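Local coordinates for mandelate racemase / muconate lactonizing enzyme, C-terminal domain protein (Labrenzia alexandrii, PDB 4E5T) that probably acts as a magnesium-dependent enzyme of the enolase superfamily, related to mandelate racemase and muconate lactonizing enzyme, with a substrate that remains unassigned, at residues Y38-N43 and P321-A326; Y178-G183 and F396-A401; S222-L227 and A252-Y257; E352-P357 and L373-N378. One frame throughout, in Å; residues are numbered along the deposited sequence.

Interaction 1 (Y38-N43 and P321-A326); sequences YGEIYN and PLVALA
Glu40 sets its CG opposite its own backbone N (chi1 -179°) and stays extended beyond it, which carries the carboxylate from strand 36-41 to the first turn of helix 321-332. There OE1 accepts the backbone N-H of Val323, with N and OE1 3.0 Å apart and 167° at the hydrogen, the donor standing above the carboxylate plane. OE2 takes the backbone N of Gly320, just ahead of the helix. Both oxygens therefore serve the helix N terminus, whose dipole would probably favour the ionised acid. The aliphatic part of the same side chain is used as well: Val323 CG2 rests against Glu40 CG at 3.6 Å, the two side chains crossing at about a right angle, while Leu322 CB meets Glu40 CB at 3.7 Å. Leu322 reaches across to the strand, its CD2 lying against the Gly39 backbone and 3.5 Å from Tyr38 CB. The Tyr38 ring leads away, and its hydroxyl bonds to Glu379. With axes 6.9 Å apart at closest approach, the buried strand edge and helix start form part of the interface typical of the enolase superfamily, where the N-terminal alpha+beta domain packs against the barrel domain.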
loop_
_atom_site.group_PDB
_atom_site.type_symbol
_atom_site.label_atom_id
_atom_site.label_comp_id
_atom_site.label_asym_id
_atom_site.label_seq_id
_atom_site.Cartn_x
_atom_site.Cartn_y
_atom_site.Cartn_z
ATOM N N TYR A 38 -13.610 21.652 -40.136
ATOM C CA TYR A 38 -12.790 20.544 -40.626
ATOM C C TYR A 38 -12.212 19.714 -39.477
ATOM O O TYR A 38 -11.979 20.227 -38.387
ATOM C CB TYR A 38 -11.668 21.071 -41.502
ATOM C CG TYR A 38 -12.167 21.761 -42.735
ATOM C CD1 TYR A 38 -12.670 21.024 -43.790
ATOM C CD2 TYR A 38 -12.132 23.151 -42.851
ATOM C CE1 TYR A 38 -13.128 21.631 -44.928
ATOM C CE2 TYR A 38 -12.598 23.774 -43.988
ATOM C CZ TYR A 38 -13.100 23.000 -45.029
ATOM O OH TYR A 38 -13.574 23.569 -46.190
ATOM N N GLY A 39 -11.994 18.431 -39.724
ATOM C CA GLY A 39 -11.458 17.563 -38.701
ATOM C C GLY A 39 -10.759 16.371 -39.302
ATOM O O GLY A 39 -10.987 16.025 -40.470
ATOM N N GLU A 40 -9.897 15.749 -38.497
ATOM C CA GLU A 40 -9.175 14.546 -38.908
ATOM C C GLU A 40 -9.405 13.379 -37.964
ATOM O O GLU A 40 -9.425 13.532 -36.750
ATOM C CB GLU A 40 -7.679 14.810 -39.042
ATOM C CG GLU A 40 -6.923 13.577 -39.484
ATOM C CD GLU A 40 -5.527 13.887 -39.957
ATOM O OE1 GLU A 40 -5.151 15.072 -39.916
ATOM O OE2 GLU A 40 -4.818 12.944 -40.372
ATOM N N ILE A 41 -9.590 12.205 -38.539
ATOM C CA ILE A 41 -9.771 10.994 -37.765
ATOM C C ILE A 41 -8.479 10.211 -37.799
ATOM O O ILE A 41 -7.929 9.968 -38.871
ATOM C CB ILE A 41 -10.928 10.168 -38.333
ATOM C CG1 ILE A 41 -12.229 10.964 -38.153
ATOM C CG2 ILE A 41 -10.982 8.805 -37.663
ATOM C CD1 ILE A 41 -13.495 10.256 -38.570
ATOM N N TYR A 42 -7.963 9.868 -36.623
ATOM C CA TYR A 42 -6.761 9.043 -36.523
ATOM C C TYR A 42 -7.158 7.668 -36.042
ATOM O O TYR A 42 -7.397 7.468 -34.856
ATOM C CB TYR A 42 -5.722 9.668 -35.581
ATOM C CG TYR A 42 -4.412 8.903 -35.455
ATOM C CD1 TYR A 42 -3.687 8.499 -36.581
ATOM C CD2 TYR A 42 -3.888 8.603 -34.205
ATOM C CE1 TYR A 42 -2.471 7.797 -36.450
ATOM C CE2 TYR A 42 -2.690 7.912 -34.063
ATOM C CZ TYR A 42 -1.977 7.506 -35.181
ATOM O OH TYR A 42 -0.781 6.816 -34.999
ATOM N N ASN A 43 -7.251 6.727 -36.973
ATOM C CA ASN A 43 -7.570 5.360 -36.616
ATOM C C ASN A 43 -7.244 4.381 -37.740
ATOM O O ASN A 43 -7.421 4.692 -38.919
ATOM C CB ASN A 43 -9.035 5.248 -36.213
ATOM C CG ASN A 43 -9.342 3.952 -35.496
ATOM O OD1 ASN A 43 -8.576 3.507 -34.637
ATOM N ND2 ASN A 43 -10.466 3.337 -35.850
ATOM N N PRO A 321 -2.318 17.079 -41.617
ATOM C CA PRO A 321 -2.244 18.442 -41.092
ATOM C C PRO A 321 -3.387 18.850 -40.168
ATOM O O PRO A 321 -3.131 19.666 -39.296
ATOM C CB PRO A 321 -2.220 19.313 -42.354
ATOM C CG PRO A 321 -2.772 18.450 -43.417
ATOM C CD PRO A 321 -2.378 17.052 -43.085
ATOM N N LEU A 322 -4.601 18.336 -40.324
ATOM C CA LEU A 322 -5.662 18.747 -39.381
ATOM C C LEU A 322 -5.447 18.287 -37.917
ATOM O O LEU A 322 -5.725 19.039 -36.977
ATOM C CB LEU A 322 -7.052 18.358 -39.875
ATOM C CG LEU A 322 -7.840 19.414 -40.632
ATOM C CD1 LEU A 322 -7.082 19.948 -41.827
ATOM C CD2 LEU A 322 -9.092 18.756 -41.110
ATOM N N VAL A 323 -4.949 17.071 -37.718
ATOM C CA VAL A 323 -4.521 16.693 -36.380
ATOM C C VAL A 323 -3.431 17.649 -35.899
ATOM O O VAL A 323 -3.432 18.058 -34.746
ATOM C CB VAL A 323 -4.115 15.196 -36.274
ATOM C CG1 VAL A 323 -3.419 14.895 -34.965
ATOM C CG2 VAL A 323 -5.341 14.321 -36.387
ATOM N N ALA A 324 -2.533 18.048 -36.792
ATOM C CA ALA A 324 -1.519 19.036 -36.425
ATOM C C ALA A 324 -2.154 20.333 -35.925
ATOM O O ALA A 324 -1.684 20.925 -34.958
ATOM C CB ALA A 324 -0.596 19.311 -37.585
ATOM N N LEU A 325 -3.237 20.749 -36.582
ATOM C CA LEU A 325 -3.964 21.972 -36.235
ATOM C C LEU A 325 -4.553 21.910 -34.842
ATOM O O LEU A 325 -4.426 22.857 -34.067
ATOM C CB LEU A 325 -5.089 22.240 -37.231
ATOM C CG LEU A 325 -4.698 22.741 -38.630
ATOM C CD1 LEU A 325 -5.905 23.294 -39.383
ATOM C CD2 LEU A 325 -3.603 23.778 -38.544
ATOM N N ALA A 326 -5.205 20.794 -34.527
ATOM C CA ALA A 326 -5.777 20.608 -33.193
ATOM C C ALA A 326 -4.688 20.567 -32.120
ATOM O O ALA A 326 -4.808 21.238 -31.092
ATOM C CB ALA A 326 -6.646 19.359 -33.143
#

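Interaction 2 (Y178-G183 and F396-A401); sequences YTIYDG and FQETPA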
loop_
_atom_site.group_PDB
_atom_site.type_symbol
_atom_site.label_atom_id
_atom_site.label_comp_id
_atom_site.label_asym_id
_atom_site.label_seq_id
_atom_site.Cartn_x
_atom_site.Cartn_y
_atom_site.Cartn_z
ATOM N N TYR A 178 9.070 -3.712 -33.888
ATOM C CA TYR A 178 7.947 -3.939 -32.997
ATOM C C TYR A 178 7.005 -4.980 -33.589
ATOM O O TYR A 178 6.642 -4.895 -34.757
ATOM C CB TYR A 178 7.223 -2.630 -32.640
ATOM C CG TYR A 178 7.015 -1.620 -33.748
ATOM C CD1 TYR A 178 8.053 -0.793 -34.173
ATOM C CD2 TYR A 178 5.762 -1.441 -34.326
ATOM C CE1 TYR A 178 7.851 0.164 -35.169
ATOM C CE2 TYR A 178 5.552 -0.485 -35.324
ATOM C CZ TYR A 178 6.599 0.312 -35.740
ATOM O OH TYR A 178 6.401 1.251 -36.735
ATOM N N THR A 179 6.634 -5.972 -32.781
ATOM C CA THR A 179 5.877 -7.140 -33.257
ATOM C C THR A 179 4.523 -7.340 -32.579
ATOM O O THR A 179 4.248 -6.792 -31.515
ATOM C CB THR A 179 6.653 -8.474 -33.061
ATOM O OG1 THR A 179 6.542 -8.905 -31.691
ATOM C CG2 THR A 179 8.114 -8.331 -33.441
ATOM N N ILE A 180 3.695 -8.175 -33.192
ATOM C CA ILE A 180 2.365 -8.460 -32.675
ATOM C C ILE A 180 2.405 -9.288 -31.392
ATOM O O ILE A 180 1.371 -9.560 -30.782
ATOM C CB ILE A 180 1.546 -9.221 -33.714
ATOM C CG1 ILE A 180 2.276 -10.507 -34.100
ATOM C CG2 ILE A 180 1.305 -8.341 -34.929
ATOM C CD1 ILE A 180 1.466 -11.445 -34.960
ATOM N N TYR A 181 3.600 -9.695 -30.984
ATOM C CA TYR A 181 3.737 -10.538 -29.812
ATOM C C TYR A 181 4.459 -9.815 -28.682
ATOM O O TYR A 181 4.934 -10.444 -27.736
ATOM C CB TYR A 181 4.476 -11.811 -30.178
ATOM C CG TYR A 181 3.727 -12.691 -31.158
ATOM C CD1 TYR A 181 2.411 -13.054 -30.933
ATOM C CD2 TYR A 181 4.343 -13.153 -32.318
ATOM C CE1 TYR A 181 1.738 -13.860 -31.823
ATOM C CE2 TYR A 181 3.670 -13.950 -33.212
ATOM C CZ TYR A 181 2.374 -14.300 -32.960
ATOM O OH TYR A 181 1.713 -15.101 -33.847
ATOM N N ASP A 182 4.534 -8.490 -28.790
ATOM C CA ASP A 182 5.173 -7.653 -27.783
ATOM C C ASP A 182 4.397 -7.718 -26.462
ATOM O O ASP A 182 3.202 -8.012 -26.475
ATOM C CB ASP A 182 5.290 -6.221 -28.318
ATOM C CG ASP A 182 6.414 -6.074 -29.354
ATOM O OD1 ASP A 182 7.051 -7.103 -29.680
ATOM O OD2 ASP A 182 6.657 -4.940 -29.846
ATOM N N GLY A 183 5.050 -7.462 -25.320
ATOM C CA GLY A 183 6.443 -7.039 -25.244
ATOM C C GLY A 183 7.451 -8.165 -25.346
ATOM O O GLY A 183 7.182 -9.319 -24.985
ATOM N N PHE A 396 2.483 -3.625 -37.395
ATOM C CA PHE A 396 3.540 -4.318 -36.649
ATOM C C PHE A 396 4.344 -5.267 -37.547
ATOM O O PHE A 396 3.947 -5.543 -38.684
ATOM C CB PHE A 396 2.920 -5.174 -35.536
ATOM C CG PHE A 396 2.541 -4.421 -34.282
ATOM C CD1 PHE A 396 3.495 -4.119 -33.317
ATOM C CD2 PHE A 396 1.212 -4.082 -34.033
ATOM C CE1 PHE A 396 3.138 -3.455 -32.147
ATOM C CE2 PHE A 396 0.842 -3.413 -32.865
ATOM C CZ PHE A 396 1.804 -3.096 -31.925
ATOM N N GLN A 397 5.463 -5.776 -37.021
ATOM C CA GLN A 397 6.116 -6.975 -37.570
ATOM C C GLN A 397 5.421 -8.266 -37.063
ATOM O O GLN A 397 5.242 -8.454 -35.863
ATOM C CB GLN A 397 7.612 -7.004 -37.229
ATOM C CG GLN A 397 8.342 -8.233 -37.796
ATOM C CD GLN A 397 9.781 -8.350 -37.326
ATOM O OE1 GLN A 397 10.069 -9.046 -36.350
ATOM N NE2 GLN A 397 10.696 -7.675 -38.023
ATOM N N GLU A 398 5.026 -9.156 -37.970
ATOM C CA GLU A 398 4.194 -10.297 -37.575
ATOM C C GLU A 398 4.971 -11.594 -37.344
ATOM O O GLU A 398 4.375 -12.659 -37.190
ATOM C CB GLU A 398 3.052 -10.514 -38.573
ATOM C CG GLU A 398 2.106 -9.320 -38.667
ATOM C CD GLU A 398 1.062 -9.486 -39.756
ATOM O OE1 GLU A 398 0.102 -8.675 -39.793
ATOM O OE2 GLU A 398 1.204 -10.425 -40.578
ATOM N N THR A 399 6.297 -11.506 -37.340
ATOM C CA THR A 399 7.123 -12.591 -36.828
ATOM C C THR A 399 7.524 -12.218 -35.396
ATOM O O THR A 399 7.516 -11.037 -35.036
ATOM C CB THR A 399 8.380 -12.848 -37.710
ATOM O OG1 THR A 399 9.254 -11.709 -37.687
ATOM C CG2 THR A 399 7.976 -13.144 -39.139
ATOM N N PRO A 400 7.851 -13.220 -34.566
ATOM C CA PRO A 400 8.362 -12.927 -33.222
ATOM C C PRO A 400 9.624 -12.067 -33.274
ATOM O O PRO A 400 10.261 -11.952 -34.318
ATOM C CB PRO A 400 8.702 -14.310 -32.677
ATOM C CG PRO A 400 7.823 -15.242 -33.440
ATOM C CD PRO A 400 7.712 -14.666 -34.808
ATOM N N ALA A 401 9.973 -11.471 -32.144
ATOM C CA ALA A 401 11.145 -10.610 -32.039
ATOM C C ALA A 401 12.465 -11.394 -32.040
ATOM O O ALA A 401 12.593 -12.411 -31.355
ATOM C CB ALA A 401 11.036 -9.799 -30.803
#
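Gln397 is gripped through its backbone on both flanks of Thr179. Its N donates to Tyr178 O at 2.7 Å, nearly straight and in the carbonyl plane, and its O receives Ile180 N at 3.1 Å on a more bent path, the donor tilted from that plane. One residue bonding to both neighbours of its opposite number is the pattern of a parallel bridge, here a single one. Side chains fill in around it. The Phe396 ring brings CD1 to the edge of the Tyr178 ring, 3.7 Å from Tyr178 CD2, and its CB packs on Ile180 CG2 at 3.6 Å. Thr179 CG2 lies beside Gln397 OE1, the two side chains pointing the same way, and the edge of the Tyr181 ring, through CD2, meets Pro400 CA. The 178-183 loop follows barrel strand 169-172, so the bridge joins the C-terminal tail to a loop at the C-terminal end of the barrel strands, where the enolase superfamily has its active site; the Tyr178 side chain is about 8 Å from the bound magnesium ion. Behind the bridge, a type I turn from Thr179 to Asp182 shapes the loop. With chi1 at 79°, Thr179 OG1 sits between its backbone N and carbonyl carbon, from where it accepts Tyr181 N as an ST turn and donates to Asp182 OD1 at 2.7 Å. OD1 is also held by His184 ND1. Further out, Tyr178 stacks on His216, and Tyr83 of a second subunit meets Phe396 edge-to-face.

Interaction 3 (S222-L227 and A252-Y257); sequences SGAKRL and AEVARY
Helices 221-231 and 248-257 run nearly parallel here, their short axes 21° apart and 9.4 Å distant at closest approach, with Lys225 and Val254 the nearest residues by CA. Lys225 carries most of the contact. Its chain bends at CG-CD (chi3 -42°), which lays CD, CE and NZ across the Tyr257 side chain at about a right angle. CD comes to 3.5 Å from Tyr257 CB, CE stands over one face of the Tyr257 ring as a CH-pi contact, and NZ lies 4.5 Å from the ring centroid, 26° off the normal, as a cation-pi partner. With CG anti to the backbone N, the Tyr257 ring is carried toward helix 221-231, where the lysine lies over that face. Replacing Tyr257 by an alanine would probably deprive the lysine ammonium of its aromatic partner and leave its aliphatic arm less confined. NZ has further partners across a subunit boundary, in weak hydrogen bonds to the carbonyl oxygens of Ala255 and Thr258 of a third subunit. One residue earlier on the helix, Ala224 CB meets Val254 CG2 at 3.8 Å, a small apolar contact; Val254 also touches Val221 and Ala224 touches Pro242 and Ile243. Each helix follows a parallel strand, 210-213 and 238-240 respectively, and those strands pair with each other, so the contact joins consecutive outer helices of a TIM-type beta/alpha barrel, as in the enolase superfamily.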
loop_
_atom_site.group_PDB
_atom_site.type_symbol
_atom_site.label_atom_id
_atom_site.label_comp_id
_atom_site.label_asym_id
_atom_site.label_seq_id
_atom_site.Cartn_x
_atom_site.Cartn_y
_atom_site.Cartn_z
ATOM N N SER A 222 11.105 -5.576 -17.739
ATOM C CA SER A 222 12.507 -5.926 -17.528
ATOM C C SER A 222 13.390 -5.504 -18.717
ATOM O O SER A 222 14.483 -4.972 -18.540
ATOM C CB SER A 222 12.666 -7.423 -17.233
ATOM O OG SER A 222 12.143 -8.219 -18.285
ATOM N N GLY A 223 12.909 -5.733 -19.931
ATOM C CA GLY A 223 13.701 -5.422 -21.102
ATOM C C GLY A 223 13.885 -3.931 -21.215
ATOM O O GLY A 223 14.935 -3.451 -21.626
ATOM N N ALA A 224 12.849 -3.197 -20.830
ATOM C CA ALA A 224 12.879 -1.748 -20.891
ATOM C C ALA A 224 13.876 -1.182 -19.891
ATOM O O ALA A 224 14.547 -0.183 -20.180
ATOM C CB ALA A 224 11.515 -1.192 -20.657
ATOM N N LYS A 225 13.996 -1.818 -18.723
ATOM C CA LYS A 225 15.003 -1.381 -17.749
ATOM C C LYS A 225 16.436 -1.702 -18.206
ATOM O O LYS A 225 17.348 -0.915 -17.982
ATOM C CB LYS A 225 14.717 -1.921 -16.346
ATOM C CG LYS A 225 13.333 -1.569 -15.828
ATOM C CD LYS A 225 13.226 -1.651 -14.304
ATOM C CE LYS A 225 13.937 -2.864 -13.733
ATOM N NZ LYS A 225 13.773 -2.955 -12.263
ATOM N N ARG A 226 16.623 -2.847 -18.853
ATOM C CA ARG A 226 17.911 -3.213 -19.422
ATOM C C ARG A 226 18.420 -2.118 -20.373
ATOM O O ARG A 226 19.616 -1.802 -20.413
ATOM C CB ARG A 226 17.809 -4.560 -20.155
ATOM C CG ARG A 226 17.608 -5.764 -19.238
ATOM C CD ARG A 226 17.571 -7.073 -20.020
ATOM N NE ARG A 226 18.854 -7.382 -20.639
ATOM C CZ ARG A 226 18.996 -8.128 -21.730
ATOM N NH1 ARG A 226 17.933 -8.638 -22.331
ATOM N NH2 ARG A 226 20.200 -8.356 -22.230
ATOM N N LEU A 227 17.499 -1.522 -21.118
ATOM C CA LEU A 227 17.856 -0.537 -22.119
ATOM C C LEU A 227 18.046 0.840 -21.502
ATOM O O LEU A 227 19.020 1.538 -21.807
ATOM C CB LEU A 227 16.781 -0.494 -23.202
ATOM C CG LEU A 227 16.920 0.639 -24.203
ATOM C CD1 LEU A 227 18.280 0.580 -24.823
ATOM C CD2 LEU A 227 15.837 0.516 -25.232
ATOM N N ALA A 252 4.806 2.002 -14.867
ATOM C CA ALA A 252 5.257 2.827 -13.765
ATOM C C ALA A 252 6.513 2.235 -13.107
ATOM O O ALA A 252 7.306 2.949 -12.486
ATOM C CB ALA A 252 4.162 3.009 -12.780
ATOM N N GLU A 253 6.709 0.932 -13.262
ATOM C CA GLU A 253 7.898 0.284 -12.724
ATOM C C GLU A 253 9.135 0.711 -13.537
ATOM O O GLU A 253 10.193 0.977 -12.980
ATOM C CB GLU A 253 7.719 -1.242 -12.686
ATOM C CG GLU A 253 8.262 -1.924 -11.419
ATOM C CD GLU A 253 7.303 -1.850 -10.225
ATOM O OE1 GLU A 253 7.579 -1.086 -9.270
ATOM O OE2 GLU A 253 6.283 -2.572 -10.232
ATOM N N VAL A 254 8.989 0.809 -14.852
ATOM C CA VAL A 254 10.057 1.333 -15.692
ATOM C C VAL A 254 10.356 2.776 -15.349
ATOM O O VAL A 254 11.511 3.160 -15.214
ATOM C CB VAL A 254 9.696 1.265 -17.180
ATOM C CG1 VAL A 254 10.788 1.925 -18.033
ATOM C CG2 VAL A 254 9.456 -0.192 -17.599
ATOM N N ALA A 255 9.304 3.572 -15.214
ATOM C CA ALA A 255 9.450 5.003 -14.959
ATOM C C ALA A 255 10.154 5.302 -13.625
ATOM O O ALA A 255 11.030 6.181 -13.558
ATOM C CB ALA A 255 8.094 5.691 -15.027
ATOM N N ARG A 256 9.773 4.569 -12.579
ATOM C CA ARG A 256 10.422 4.678 -11.267
ATOM C C ARG A 256 11.893 4.292 -11.324
ATOM O O ARG A 256 12.713 4.847 -10.589
ATOM C CB ARG A 256 9.738 3.786 -10.230
ATOM C CG ARG A 256 8.533 4.396 -9.572
ATOM C CD ARG A 256 8.074 3.537 -8.414
ATOM N NE ARG A 256 7.440 2.295 -8.850
ATOM C CZ ARG A 256 6.142 2.171 -9.110
ATOM N NH1 ARG A 256 5.335 3.219 -8.992
ATOM N NH2 ARG A 256 5.648 1.001 -9.494
ATOM N N TYR A 257 12.230 3.338 -12.186
ATOM C CA TYR A 257 13.598 2.846 -12.225
ATOM C C TYR A 257 14.584 3.874 -12.751
ATOM O O TYR A 257 15.684 4.016 -12.207
ATOM C CB TYR A 257 13.722 1.538 -13.025
ATOM C CG TYR A 257 15.140 0.998 -13.052
ATOM C CD1 TYR A 257 15.763 0.582 -11.880
ATOM C CD2 TYR A 257 15.867 0.930 -14.242
ATOM C CE1 TYR A 257 17.070 0.108 -11.884
ATOM C CE2 TYR A 257 17.173 0.454 -14.260
ATOM C CZ TYR A 257 17.770 0.043 -13.077
ATOM O OH TYR A 257 19.065 -0.432 -13.072
#

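Interaction 4 (E352-P357 and L373-N378); sequences ELLTTP and LGHDLN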
loop_
_atom_site.group_PDB
_atom_site.type_symbol
_atom_site.label_atom_id
_atom_site.label_comp_id
_atom_site.label_asym_id
_atom_site.label_seq_id
_atom_site.Cartn_x
_atom_site.Cartn_y
_atom_site.Cartn_z
ATOM N N GLU A 352 0.152 21.818 -49.059
ATOM C CA GLU A 352 -0.754 21.814 -50.203
ATOM C C GLU A 352 -2.189 21.539 -49.729
ATOM O O GLU A 352 -3.136 22.152 -50.222
ATOM C CB GLU A 352 -0.272 20.811 -51.267
ATOM C CG GLU A 352 -1.043 20.807 -52.585
ATOM C CD GLU A 352 -0.522 19.732 -53.542
ATOM O OE1 GLU A 352 0.574 19.191 -53.256
ATOM O OE2 GLU A 352 -1.201 19.422 -54.561
ATOM N N LEU A 353 -2.331 20.641 -48.749
ATOM C CA LEU A 353 -3.638 20.323 -48.142
ATOM C C LEU A 353 -4.288 21.492 -47.379
ATOM O O LEU A 353 -5.494 21.519 -47.172
ATOM C CB LEU A 353 -3.556 19.068 -47.246
ATOM C CG LEU A 353 -3.579 17.710 -47.962
ATOM C CD1 LEU A 353 -3.247 16.584 -46.997
ATOM C CD2 LEU A 353 -4.906 17.437 -48.661
ATOM N N LEU A 354 -3.483 22.457 -46.969
ATOM C CA LEU A 354 -4.008 23.662 -46.352
ATOM C C LEU A 354 -4.177 24.869 -47.327
ATOM O O LEU A 354 -3.561 24.955 -48.390
ATOM C CB LEU A 354 -3.170 24.024 -45.121
ATOM C CG LEU A 354 -3.181 22.899 -44.089
ATOM C CD1 LEU A 354 -2.494 23.328 -42.810
ATOM C CD2 LEU A 354 -4.616 22.455 -43.819
ATOM N N THR A 355 -5.059 25.777 -46.944
ATOM C CA THR A 355 -5.390 26.953 -47.714
ATOM C C THR A 355 -4.280 27.966 -47.490
ATOM O O THR A 355 -3.985 28.808 -48.349
ATOM C CB THR A 355 -6.742 27.490 -47.209
ATOM O OG1 THR A 355 -7.757 27.191 -48.169
ATOM C CG2 THR A 355 -6.711 28.977 -46.940
ATOM N N THR A 356 -3.665 27.853 -46.317
ATOM C CA THR A 356 -2.539 28.664 -45.908
ATOM C C THR A 356 -1.770 27.733 -44.989
ATOM O O THR A 356 -2.374 27.066 -44.147
ATOM C CB THR A 356 -2.998 29.872 -45.090
ATOM O OG1 THR A 356 -3.819 29.428 -44.001
ATOM C CG2 THR A 356 -3.794 30.832 -45.938
ATOM N N PRO A 357 -0.440 27.678 -45.134
ATOM C CA PRO A 357 0.340 26.596 -44.516
ATOM C C PRO A 357 0.623 26.799 -43.027
ATOM O O PRO A 357 0.528 27.917 -42.531
ATOM C CB PRO A 357 1.651 26.639 -45.303
ATOM C CG PRO A 357 1.808 28.091 -45.641
ATOM C CD PRO A 357 0.409 28.596 -45.914
ATOM N N LEU A 373 -9.521 26.421 -36.062
ATOM C CA LEU A 373 -8.273 25.682 -36.088
ATOM C C LEU A 373 -7.187 26.526 -36.724
ATOM O O LEU A 373 -5.998 26.219 -36.583
ATOM C CB LEU A 373 -8.429 24.358 -36.826
ATOM C CG LEU A 373 -9.460 23.378 -36.260
ATOM C CD1 LEU A 373 -9.687 22.240 -37.248
ATOM C CD2 LEU A 373 -9.037 22.854 -34.888
ATOM N N GLY A 374 -7.590 27.591 -37.416
ATOM C CA GLY A 374 -6.636 28.586 -37.875
ATOM C C GLY A 374 -6.265 28.449 -39.331
ATOM O O GLY A 374 -5.681 29.359 -39.939
ATOM N N HIS A 375 -6.593 27.289 -39.886
ATOM C CA HIS A 375 -6.343 26.993 -41.287
ATOM C C HIS A 375 -7.522 26.191 -41.827
ATOM O O HIS A 375 -8.264 25.578 -41.062
ATOM C CB HIS A 375 -5.045 26.203 -41.440
ATOM C CG HIS A 375 -3.878 26.808 -40.718
ATOM N ND1 HIS A 375 -2.777 27.313 -41.376
ATOM C CD2 HIS A 375 -3.640 26.987 -39.397
ATOM C CE1 HIS A 375 -1.909 27.768 -40.488
ATOM N NE2 HIS A 375 -2.413 27.588 -39.279
ATOM N N ASP A 376 -7.699 26.217 -43.141
ATOM C CA ASP A 376 -8.820 25.547 -43.778
ATOM C C ASP A 376 -8.333 24.438 -44.709
ATOM O O ASP A 376 -7.243 24.523 -45.283
ATOM C CB ASP A 376 -9.665 26.553 -44.560
ATOM C CG ASP A 376 -10.600 27.353 -43.670
ATOM O OD1 ASP A 376 -10.963 26.829 -42.590
ATOM O OD2 ASP A 376 -10.968 28.494 -44.058
ATOM N N LEU A 377 -9.135 23.387 -44.847
ATOM C CA LEU A 377 -8.764 22.296 -45.727
ATOM C C LEU A 377 -8.962 22.713 -47.175
ATOM O O LEU A 377 -10.015 23.214 -47.567
ATOM C CB LEU A 377 -9.561 21.025 -45.415
ATOM C CG LEU A 377 -9.242 19.786 -46.275
ATOM C CD1 LEU A 377 -7.875 19.202 -45.990
ATOM C CD2 LEU A 377 -10.327 18.709 -46.166
ATOM N N ASN A 378 -7.931 22.518 -47.972
ATOM C CA ASN A 378 -8.069 22.666 -49.393
ATOM C C ASN A 378 -8.822 21.442 -49.898
ATOM O O ASN A 378 -8.222 20.432 -50.245
ATOM C CB ASN A 378 -6.692 22.765 -50.023
ATOM C CG ASN A 378 -6.743 23.285 -51.425
ATOM O OD1 ASN A 378 -7.692 23.010 -52.155
ATOM N ND2 ASN A 378 -5.717 24.040 -51.822
#
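The backbones of Leu354 and Leu377 are bridged as a single antiparallel, non-hydrogen-bonded pair, with CA atoms 5.0 Å apart and a backbone bond on each side. Asn378 N donates to Leu353 O at 2.8 Å, at 167° at the hydrogen, and Thr355 N donates to Asp376 O at 3.0 Å on a more bent path. This bridge and its buried leucines are the tight part. Leu377 CD1 lies 3.5 Å from Leu353 O, and the leucines continue inward, Leu353 to Phe24 and Phe26, Leu354 to Leu322 of helix 321-332, and Leu377 to Tyr38. The exposed side chains of Thr355, Thr356 and Pro357 are held more loosely. Thr355 and Asp376 merely run side by side, CB to CB 4.1 Å, and the Asp376 carboxylate turns elsewhere, to a salt bridge with Lys108. One firm side-chain bond joins this part: His375 has CG anti to its carbonyl carbon (chi1 -50°), which swings the imidazole toward the 352-357 segment, and ND1 donates to Thr356 O at 2.8 Å. The oxygen lies in the imidazole plane, although the donor stands above the plane of the carbonyl. A leucine in place of His375 would probably leave Thr356 O without this donor and the exposed 355-357 loop less fixed to the 373-378 segment. At the close of that segment Asn378 caps helix 379-383, its OD1 accepting Val381 N. The contact is a short beta bridge closing a loop around the hairpin of strands 359-361 and 364-366, beside the interface of the barrel and N-terminal domains.

Overall arrangement
From the N terminus, segment 38-43 meets segment 321-326 some 278 residues later; interaction 1 thus closes a loop spanning most of the barrel and ties the N-terminal domain to it. Within that loop begins interaction 2, at 178-183, which ends only in the C-terminal tail, so the two cross. Interaction 3, between neighbouring barrel helices, is nested inside both. Interaction 4 opens after interaction 1 has closed, lies inside interaction 2's loop, and spans just 16 residues. Interactions 1 and 4 touch, Leu325 packing on His375. Interactions 2 and 4 lie on opposite sides of the chain's centre, while interactions 2 and 3 both reach the third subunit.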